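Local coordinates for periplasmic aliphatic sulphonates-binding protein (PDB 2X26) that probably serves as the periplasmic binding protein that delivers aliphatic sulfonates to an ABC-type importer, at residues A[75-87]-A[241-253]. Numbering follows the deposited sequence.
With GOL (glycerol), chain C.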
ATOM      1  N   VAL A  75       3.811  -6.190 -12.085  1.00  5.86           N
ATOM      2  CA  VAL A  75       3.552  -7.453 -11.391  1.00  4.60           C
ATOM      3  C   VAL A  75       3.586  -7.226  -9.900  1.00  5.61           C
ATOM      4  O   VAL A  75       4.370  -6.371  -9.411  1.00  5.40           O
ATOM      5  CB  VAL A  75       4.567  -8.536 -11.774  1.00  6.56           C
ATOM      6  CG1 VAL A  75       4.382  -8.914 -13.240  1.00  5.83           C
ATOM      7  CG2 VAL A  75       6.013  -8.125 -11.517  1.00  5.15           C
ATOM      8  N   TYR A  76       2.758  -7.999  -9.177  1.00  4.23           N
ATOM      9  CA  TYR A  76       2.786  -7.996  -7.720  1.00  4.45           C
ATOM     10  C   TYR A  76       3.939  -8.889  -7.270  1.00  5.84           C
ATOM     11  O   TYR A  76       3.922 -10.107  -7.510  1.00  6.96           O
ATOM     12  CB  TYR A  76       1.482  -8.575  -7.178  1.00  5.20           C
ATOM     13  CG  TYR A  76       0.225  -7.843  -7.585  1.00  3.12           C
ATOM     14  CD1 TYR A  76      -0.277  -6.769  -6.812  1.00  6.84           C
ATOM     15  CD2 TYR A  76      -0.491  -8.239  -8.680  1.00  5.23           C
ATOM     16  CE1 TYR A  76      -1.462  -6.093  -7.175  1.00  5.15           C
ATOM     17  CE2 TYR A  76      -1.676  -7.577  -9.074  1.00  5.90           C
ATOM     18  CZ  TYR A  76      -2.152  -6.502  -8.312  1.00  9.15           C
ATOM     19  OH  TYR A  76      -3.325  -5.851  -8.669  1.00  6.06           O
ATOM     20  N   VAL A  77       4.939  -8.291  -6.653  1.00  4.61           N
ATOM     21  CA  VAL A  77       6.086  -9.042  -6.181  1.00  6.19           C
ATOM     22  C   VAL A  77       5.966  -9.452  -4.698  1.00  6.23           C
ATOM     23  O   VAL A  77       6.644 -10.389  -4.271  1.00  8.08           O
ATOM     24  CB  VAL A  77       7.468  -8.344  -6.433  1.00  6.10           C
ATOM     25  CG1 VAL A  77       7.877  -8.374  -7.953  1.00  7.55           C
ATOM     26  CG2 VAL A  77       7.529  -6.924  -5.797  1.00  6.30           C
ATOM     27  N   GLY A  78       5.136  -8.759  -3.921  1.00  6.71           N
ATOM     28  CA  GLY A  78       5.039  -9.040  -2.479  1.00  5.85           C
ATOM     29  C   GLY A  78       3.769  -8.449  -1.929  1.00  5.75           C
ATOM     30  O   GLY A  78       3.254  -7.463  -2.452  1.00  5.24           O
ATOM     31  N   VAL A  79       3.301  -9.000  -0.814  1.00  5.75           N
ATOM     32  CA  VAL A  79       2.079  -8.462  -0.153  1.00  5.95           C
ATOM     33  C   VAL A  79       2.294  -8.406   1.371  1.00  7.22           C
ATOM     34  O   VAL A  79       3.012  -9.235   1.972  1.00  7.24           O
ATOM     35  CB  VAL A  79       0.804  -9.321  -0.494  1.00  7.18           C
ATOM     36  CG1 VAL A  79       0.977 -10.810  -0.023  1.00  6.40           C
ATOM     37  CG2 VAL A  79      -0.489  -8.678   0.072  1.00  6.60           C
ATOM     38  N   GLU A  80       1.734  -7.374   1.984  1.00  6.82           N
ATOM     39  CA  GLU A  80       1.737  -7.196   3.464  1.00  8.88           C
ATOM     40  C   GLU A  80       0.313  -7.438   3.962  1.00  9.57           C
ATOM     41  O   GLU A  80      -0.646  -7.240   3.200  1.00  8.49           O
ATOM     42  CB  GLU A  80       2.091  -5.746   3.780  1.00 10.32           C
ATOM     43  CG  GLU A  80       3.470  -5.390   3.350  1.00 10.72           C
ATOM     44  CD  GLU A  80       3.836  -3.909   3.343  1.00 15.12           C
ATOM     45  OE1 GLU A  80       3.202  -3.028   2.684  1.00 17.58           O
ATOM     46  OE2 GLU A  80       4.897  -3.639   3.890  1.00 12.10           O
ATOM     47  N   PRO A  81       0.153  -7.756   5.257  1.00  8.58           N
ATOM     48  CA  PRO A  81      -1.208  -8.038   5.759  1.00  8.84           C
ATOM     49  C   PRO A  81      -2.086  -6.810   5.698  1.00  9.20           C
ATOM     50  O   PRO A  81      -1.591  -5.717   5.763  1.00  9.36           O
ATOM     51  CB  PRO A  81      -0.983  -8.424   7.228  1.00  9.08           C
ATOM     52  CG  PRO A  81       0.539  -8.765   7.328  1.00 10.11           C
ATOM     53  CD  PRO A  81       1.194  -7.879   6.298  1.00  9.11           C
ATOM     54  N   PRO A  82      -3.391  -7.004   5.609  1.00 10.55           N
ATOM     55  CA  PRO A  82      -4.287  -5.876   5.681  1.00 10.63           C
ATOM     56  C   PRO A  82      -4.271  -5.202   7.074  1.00  9.27           C
ATOM     57  O   PRO A  82      -3.855  -5.818   8.051  1.00  8.56           O
ATOM     58  CB  PRO A  82      -5.680  -6.519   5.496  1.00 12.09           C
ATOM     59  CG  PRO A  82      -5.561  -7.892   5.799  1.00 11.69           C
ATOM     60  CD  PRO A  82      -4.104  -8.290   5.635  1.00 11.56           C
ATOM     61  N   LYS A  83      -4.739  -3.956   7.108  1.00  8.07           N
ATOM     62  CA  LYS A  83      -4.788  -3.184   8.357  1.00  7.87           C
ATOM     63  C   LYS A  83      -6.229  -2.816   8.615  1.00  6.80           C
ATOM     64  O   LYS A  83      -6.601  -1.654   8.461  1.00  6.92           O
ATOM     65  CB  LYS A  83      -3.958  -1.883   8.218  1.00  8.36           C
ATOM     66  CG  LYS A  83      -2.459  -2.088   7.927  1.00 12.89           C
ATOM     67  CD  LYS A  83      -1.642  -0.757   8.147  1.00 16.21           C
ATOM     68  CE  LYS A  83      -2.325   0.557   7.655  1.00 17.94           C
ATOM     69  NZ  LYS A  83      -1.858   1.900   8.299  1.00 12.04           N
ATOM     70  N   PRO A  84      -7.044  -3.786   9.069  1.00  6.30           N
ATOM     71  CA  PRO A  84      -8.495  -3.452   9.196  1.00  7.16           C
ATOM     72  C   PRO A  84      -8.818  -2.378  10.225  1.00  6.59           C
ATOM     73  O   PRO A  84      -9.779  -1.635  10.027  1.00  7.16           O
ATOM     74  CB  PRO A  84      -9.127  -4.770   9.600  1.00  6.17           C
ATOM     75  CG  PRO A  84      -8.020  -5.610  10.205  1.00  7.93           C
ATOM     76  CD  PRO A  84      -6.768  -5.190   9.407  1.00  6.98           C
ATOM     77  N   LYS A  85      -7.974  -2.241  11.243  1.00  5.34           N
ATOM     78  CA  LYS A  85      -8.167  -1.247  12.304  1.00  6.02           C
ATOM     79  C   LYS A  85      -7.728   0.164  11.923  1.00  7.13           C
ATOM     80  O   LYS A  85      -7.964   1.095  12.674  1.00  7.68           O
ATOM     81  CB  LYS A  85      -7.410  -1.666  13.562  1.00  7.32           C
ATOM     82  CG  LYS A  85      -8.012  -2.956  14.159  1.00 10.87           C
ATOM     83  CD  LYS A  85      -7.126  -3.541  15.265  1.00 21.58           C
ATOM     84  CE  LYS A  85      -8.013  -4.285  16.316  1.00 27.76           C
ATOM     85  NZ  LYS A  85      -7.291  -5.270  17.204  1.00 30.93           N
ATOM     86  N   ALA A  86      -7.122   0.287  10.741  1.00  5.63           N
ATOM     87  CA  ALA A  86      -6.585   1.535  10.236  1.00  7.42           C
ATOM     88  C   ALA A  86      -7.485   2.164   9.148  1.00  7.68           C
ATOM     89  O   ALA A  86      -7.220   3.251   8.657  1.00  7.97           O
ATOM     90  CB  ALA A  86      -5.200   1.218   9.658  1.00  7.12           C
ATOM     91  N   GLU A  87      -8.541   1.470   8.737  1.00  7.46           N
ATOM     92  CA  GLU A  87      -9.402   1.949   7.637  1.00  8.27           C
ATOM     93  C   GLU A  87     -10.833   2.017   8.212  1.00  7.55           C
ATOM     94  O   GLU A  87     -11.368   1.014   8.582  1.00  5.51           O
ATOM     95  CB  GLU A  87      -9.274   0.939   6.478  1.00  9.91           C
ATOM     96  CG  GLU A  87      -9.974   1.317   5.173  1.00 13.74           C
ATOM     97  CD  GLU A  87      -9.028   2.105   4.240  1.00 13.21           C
ATOM     98  OE1 GLU A  87      -7.867   1.667   4.103  1.00 18.11           O
ATOM     99  OE2 GLU A  87      -9.460   3.126   3.674  1.00 12.88           O
ATOM    100  N   TYR A 241      -1.341   5.685  15.238  1.00  5.14           N
ATOM    101  CA  TYR A 241      -1.152   5.107  13.925  1.00  5.35           C
ATOM    102  C   TYR A 241      -0.459   3.727  13.956  1.00  6.81           C
ATOM    103  O   TYR A 241      -0.944   2.754  13.316  1.00  7.43           O
ATOM    104  CB  TYR A 241      -0.302   6.071  13.088  1.00  5.73           C
ATOM    105  CG  TYR A 241       0.043   5.589  11.726  1.00  5.97           C
ATOM    106  CD1 TYR A 241      -0.806   5.808  10.664  1.00  8.89           C
ATOM    107  CD2 TYR A 241       1.228   4.899  11.498  1.00 10.05           C
ATOM    108  CE1 TYR A 241      -0.477   5.327   9.368  1.00 13.21           C
ATOM    109  CE2 TYR A 241       1.572   4.442  10.238  1.00 13.14           C
ATOM    110  CZ  TYR A 241       0.733   4.660   9.190  1.00 18.42           C
ATOM    111  OH  TYR A 241       1.124   4.230   7.951  1.00 19.89           O
ATOM    112  N   LEU A 242       0.634   3.609  14.710  1.00  6.06           N
ATOM    113  CA  LEU A 242       1.339   2.311  14.818  1.00  5.13           C
ATOM    114  C   LEU A 242       0.493   1.276  15.553  1.00  5.94           C
ATOM    115  O   LEU A 242       0.495   0.078  15.184  1.00  7.55           O
ATOM    116  CB  LEU A 242       2.691   2.511  15.539  1.00  5.49           C
ATOM    117  CG  LEU A 242       3.743   3.306  14.753  1.00  4.49           C
ATOM    118  CD1 LEU A 242       4.984   3.277  15.684  1.00  6.54           C
ATOM    119  CD2 LEU A 242       4.099   2.643  13.394  1.00  8.37           C
ATOM    120  N   ASP A 243      -0.277   1.721  16.554  1.00  5.78           N
ATOM    121  CA  ASP A 243      -1.142   0.818  17.301  1.00  5.85           C
ATOM    122  C   ASP A 243      -2.296   0.203  16.434  1.00  7.32           C
ATOM    123  O   ASP A 243      -2.903  -0.786  16.842  1.00  9.18           O
ATOM    124  CB  ASP A 243      -1.725   1.543  18.504  1.00  4.93           C
ATOM    125  CG  ASP A 243      -0.720   1.748  19.605  1.00  6.25           C
ATOM    126  OD1 ASP A 243       0.329   1.045  19.571  1.00  7.76           O
ATOM    127  OD2 ASP A 243      -0.997   2.584  20.524  1.00  8.86           O
ATOM    128  N   HIS A 244      -2.611   0.792  15.286  1.00  5.03           N
ATOM    129  CA  HIS A 244      -3.669   0.230  14.432  1.00  6.48           C
ATOM    130  C   HIS A 244      -3.112  -0.751  13.401  1.00  6.92           C
ATOM    131  O   HIS A 244      -3.867  -1.222  12.550  1.00  8.48           O
ATOM    132  CB  HIS A 244      -4.446   1.336  13.712  1.00  5.47           C
ATOM    133  CG  HIS A 244      -5.059   2.330  14.642  1.00  7.75           C
ATOM    134  ND1 HIS A 244      -5.135   3.675  14.347  1.00 10.21           N
ATOM    135  CD2 HIS A 244      -5.609   2.175  15.871  1.00  6.30           C
ATOM    136  CE1 HIS A 244      -5.717   4.307  15.352  1.00 11.98           C
ATOM    137  NE2 HIS A 244      -6.017   3.419  16.292  1.00  9.63           N
ATOM    138  N   ARG A 245      -1.805  -1.040  13.456  1.00  6.72           N
ATOM    139  CA  ARG A 245      -1.179  -1.933  12.457  1.00  8.03           C
ATOM    140  C   ARG A 245      -0.891  -3.289  13.037  1.00  8.65           C
ATOM    141  O   ARG A 245      -0.508  -3.396  14.236  1.00  9.04           O
ATOM    142  CB  ARG A 245       0.169  -1.370  12.031  1.00  7.37           C
ATOM    143  CG  ARG A 245       0.024  -0.018  11.318  1.00  9.60           C
ATOM    144  CD  ARG A 245       1.419   0.519  11.129  1.00 12.05           C
ATOM    145  NE  ARG A 245       2.017  -0.005   9.904  1.00 11.07           N
ATOM    146  CZ  ARG A 245       3.152  -0.698   9.803  1.00 13.42           C
ATOM    147  NH1 ARG A 245       3.864  -1.072  10.882  1.00 12.12           N
ATOM    148  NH2 ARG A 245       3.556  -1.035   8.561  1.00 15.38           N
ATOM    149  N   PRO A 246      -1.115  -4.335  12.245  1.00  9.71           N
ATOM    150  CA  PRO A 246      -0.719  -5.654  12.718  1.00 10.29           C
ATOM    151  C   PRO A 246       0.798  -5.832  12.543  1.00  9.37           C
ATOM    152  O   PRO A 246       1.439  -5.023  11.868  1.00  7.42           O
ATOM    153  CB  PRO A 246      -1.458  -6.592  11.727  1.00  9.87           C
ATOM    154  CG  PRO A 246      -1.439  -5.860  10.476  1.00 10.57           C
ATOM    155  CD  PRO A 246      -1.646  -4.386  10.863  1.00 10.00           C
ATOM    156  N   PRO A 247       1.385  -6.900  13.124  1.00  9.83           N
ATOM    157  CA  PRO A 247       2.790  -7.149  12.778  1.00 10.77           C
ATOM    158  C   PRO A 247       2.923  -7.336  11.260  1.00 10.73           C
ATOM    159  O   PRO A 247       2.077  -8.006  10.641  1.00 10.86           O
ATOM    160  CB  PRO A 247       3.093  -8.475  13.521  1.00 11.10           C
ATOM    161  CG  PRO A 247       2.148  -8.428  14.731  1.00 12.20           C
ATOM    162  CD  PRO A 247       0.870  -7.874  14.116  1.00 10.43           C
ATOM    163  N   THR A 248       3.919  -6.706  10.651  1.00 12.19           N
ATOM    164  CA  THR A 248       4.040  -6.752   9.214  1.00 14.79           C
ATOM    165  C   THR A 248       4.851  -7.954   8.801  1.00 14.44           C
ATOM    166  O   THR A 248       5.812  -8.334   9.489  1.00 16.50           O
ATOM    167  CB  THR A 248       4.771  -5.521   8.737  1.00 17.05           C
ATOM    168  OG1 THR A 248       3.880  -4.424   8.901  1.00 19.97           O
ATOM    169  CG2 THR A 248       5.180  -5.624   7.226  1.00 18.92           C
ATOM    170  N   THR A 249       4.419  -8.602   7.727  1.00 12.92           N
ATOM    171  CA  THR A 249       5.217  -9.596   7.039  1.00 13.05           C
ATOM    172  C   THR A 249       5.185  -9.141   5.572  1.00 10.72           C
ATOM    173  O   THR A 249       4.273  -8.467   5.169  1.00  9.29           O
ATOM    174  CB  THR A 249       4.627 -11.014   7.169  1.00 13.53           C
ATOM    175  OG1 THR A 249       3.260 -11.033   6.703  1.00 15.51           O
ATOM    176  CG2 THR A 249       4.668 -11.501   8.668  1.00 14.96           C
ATOM    177  N   ILE A 250       6.214  -9.451   4.810  1.00  9.98           N
ATOM    178  CA  ILE A 250       6.133  -9.319   3.346  1.00  8.68           C
ATOM    179  C   ILE A 250       6.364 -10.719   2.747  1.00  7.73           C
ATOM    180  O   ILE A 250       7.395 -11.375   3.015  1.00  8.10           O
ATOM    181  CB  ILE A 250       7.110  -8.306   2.783  1.00  8.51           C
ATOM    182  CG1 ILE A 250       6.835  -6.936   3.454  1.00 11.35           C
ATOM    183  CG2 ILE A 250       6.842  -8.154   1.253  1.00  7.49           C
ATOM    184  CD1 ILE A 250       7.951  -5.942   3.382  1.00 10.20           C
ATOM    185  N   LYS A 251       5.364 -11.187   2.015  1.00  7.27           N
ATOM    186  CA  LYS A 251       5.353 -12.542   1.483  1.00  7.53           C
ATOM    187  C   LYS A 251       5.043 -12.575  -0.003  1.00  8.29           C
ATOM    188  O   LYS A 251       4.417 -11.682  -0.551  1.00  5.71           O
ATOM    189  CB  LYS A 251       4.258 -13.354   2.222  1.00  8.26           C
ATOM    190  CG  LYS A 251       4.418 -13.434   3.731  1.00 12.81           C
ATOM    191  CD  LYS A 251       3.255 -14.279   4.320  1.00 18.33           C
ATOM    192  CE  LYS A 251       3.328 -14.397   5.840  1.00 24.19           C
ATOM    193  NZ  LYS A 251       2.488 -15.554   6.248  1.00 24.27           N
ATOM    194  N   PRO A 252       5.475 -13.656  -0.679  1.00  8.15           N
ATOM    195  CA  PRO A 252       4.950 -13.864  -2.024  1.00  8.49           C
ATOM    196  C   PRO A 252       3.440 -13.868  -1.963  1.00  9.09           C
ATOM    197  O   PRO A 252       2.860 -14.253  -0.934  1.00  8.47           O
ATOM    198  CB  PRO A 252       5.454 -15.274  -2.390  1.00  9.26           C
ATOM    199  CG  PRO A 252       6.540 -15.581  -1.417  1.00  9.88           C
ATOM    200  CD  PRO A 252       6.249 -14.808  -0.171  1.00  9.15           C
ATOM    201  N   VAL A 253       2.811 -13.398  -3.032  1.00  9.04           N
ATOM    202  CA  VAL A 253       1.378 -13.342  -3.141  1.00  9.55           C
ATOM    203  C   VAL A 253       0.820 -14.741  -3.367  1.00 10.92           C
ATOM    204  O   VAL A 253       1.089 -15.366  -4.392  1.00  9.95           O
ATOM    205  CB  VAL A 253       0.975 -12.416  -4.306  1.00 10.98           C
ATOM    206  CG1 VAL A 253      -0.539 -12.151  -4.281  1.00 11.99           C
ATOM    207  CG2 VAL A 253       1.712 -11.058  -4.166  1.00 12.29           C
TER
HETATM  208  C1  GOL C1333       3.272   0.026   4.745  1.00 35.29           C
HETATM  209  O1  GOL C1333       3.877  -0.238   3.479  1.00 24.24           O
HETATM  210  C2  GOL C1333       1.758  -0.172   4.632  1.00 34.36           C
HETATM  211  O2  GOL C1333       0.972   1.006   5.010  1.00 24.09           O
HETATM  212  C3  GOL C1333       1.652  -1.326   5.627  1.00 33.28           C
HETATM  213  O3  GOL C1333       1.471  -0.806   6.919  1.00 40.99           O
HETATM  214  O   HOH W   1       4.545 -12.666  -5.349  1.00 14.69           O
HETATM  215  O   HOH W   2       2.171 -10.793   4.075  1.00 10.67           O
HETATM  216  O   HOH W   3      -2.350   2.526  10.943  1.00  3.99           O
HETATM  217  O   HOH W   4       1.051   1.375   7.774  1.00 19.18           O
HETATM  218  O   HOH W   5      -5.250  -3.354  11.637  1.00  3.74           O
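V79 and K251 make the one antiparallel bridge between 75-87 and 241-253, a hydrogen-bonded pair: V79 N reaches K251 O at 2.9 Å, and K251 N returns to V79 O at 3.1 Å. The bridge lines the outer edge of strand 74-80, whose other edge pairs with strand 186-191, with a classic beta bulge where V77 and G78 both face Y188. CA-H...O contacts extend the pairing, from G78 CA to K251 O and from E80 CA to T249 O. A water bridges V79 O and T249 OG1.

Apolar contact flanks the bridge. V253 places CG2 beside the backbone N (CG1 anti to it, chi1 -170°), where it meets Y76 CB at 3.9 Å and V79 CB. Further on, the P246 ring sets CG 3.4 Å from P82 O and CD against K83 CG, the K83 and P246 side chains crossing at about a right angle. H244 CB packs on K85 O at 3.7 Å and on A86 CB.

Polar groups meet around a glycerol, probably from the crystallisation liquor. K83 bends at chi3 (-40°), laying CD on R245 CG at 3.7 Å; one water links its NZ to Y241 O, another to Y241 OH, R245 NE and glycerol O2, and a third joins K85 N to H244 O. R245 NH2 donates to glycerol O3 at 2.7 Å and is salt-bridged to D213, while E80 OE1 accepts from glycerol O1 and its carboxylate is held by S186 and Y188.

Segment 241-253 thus runs alongside the 80-87 interdomain crossing, joined to its start by backbone bonds and to its far end by side-chain packing and water bridges, with glycerol probably in the interdomain cleft.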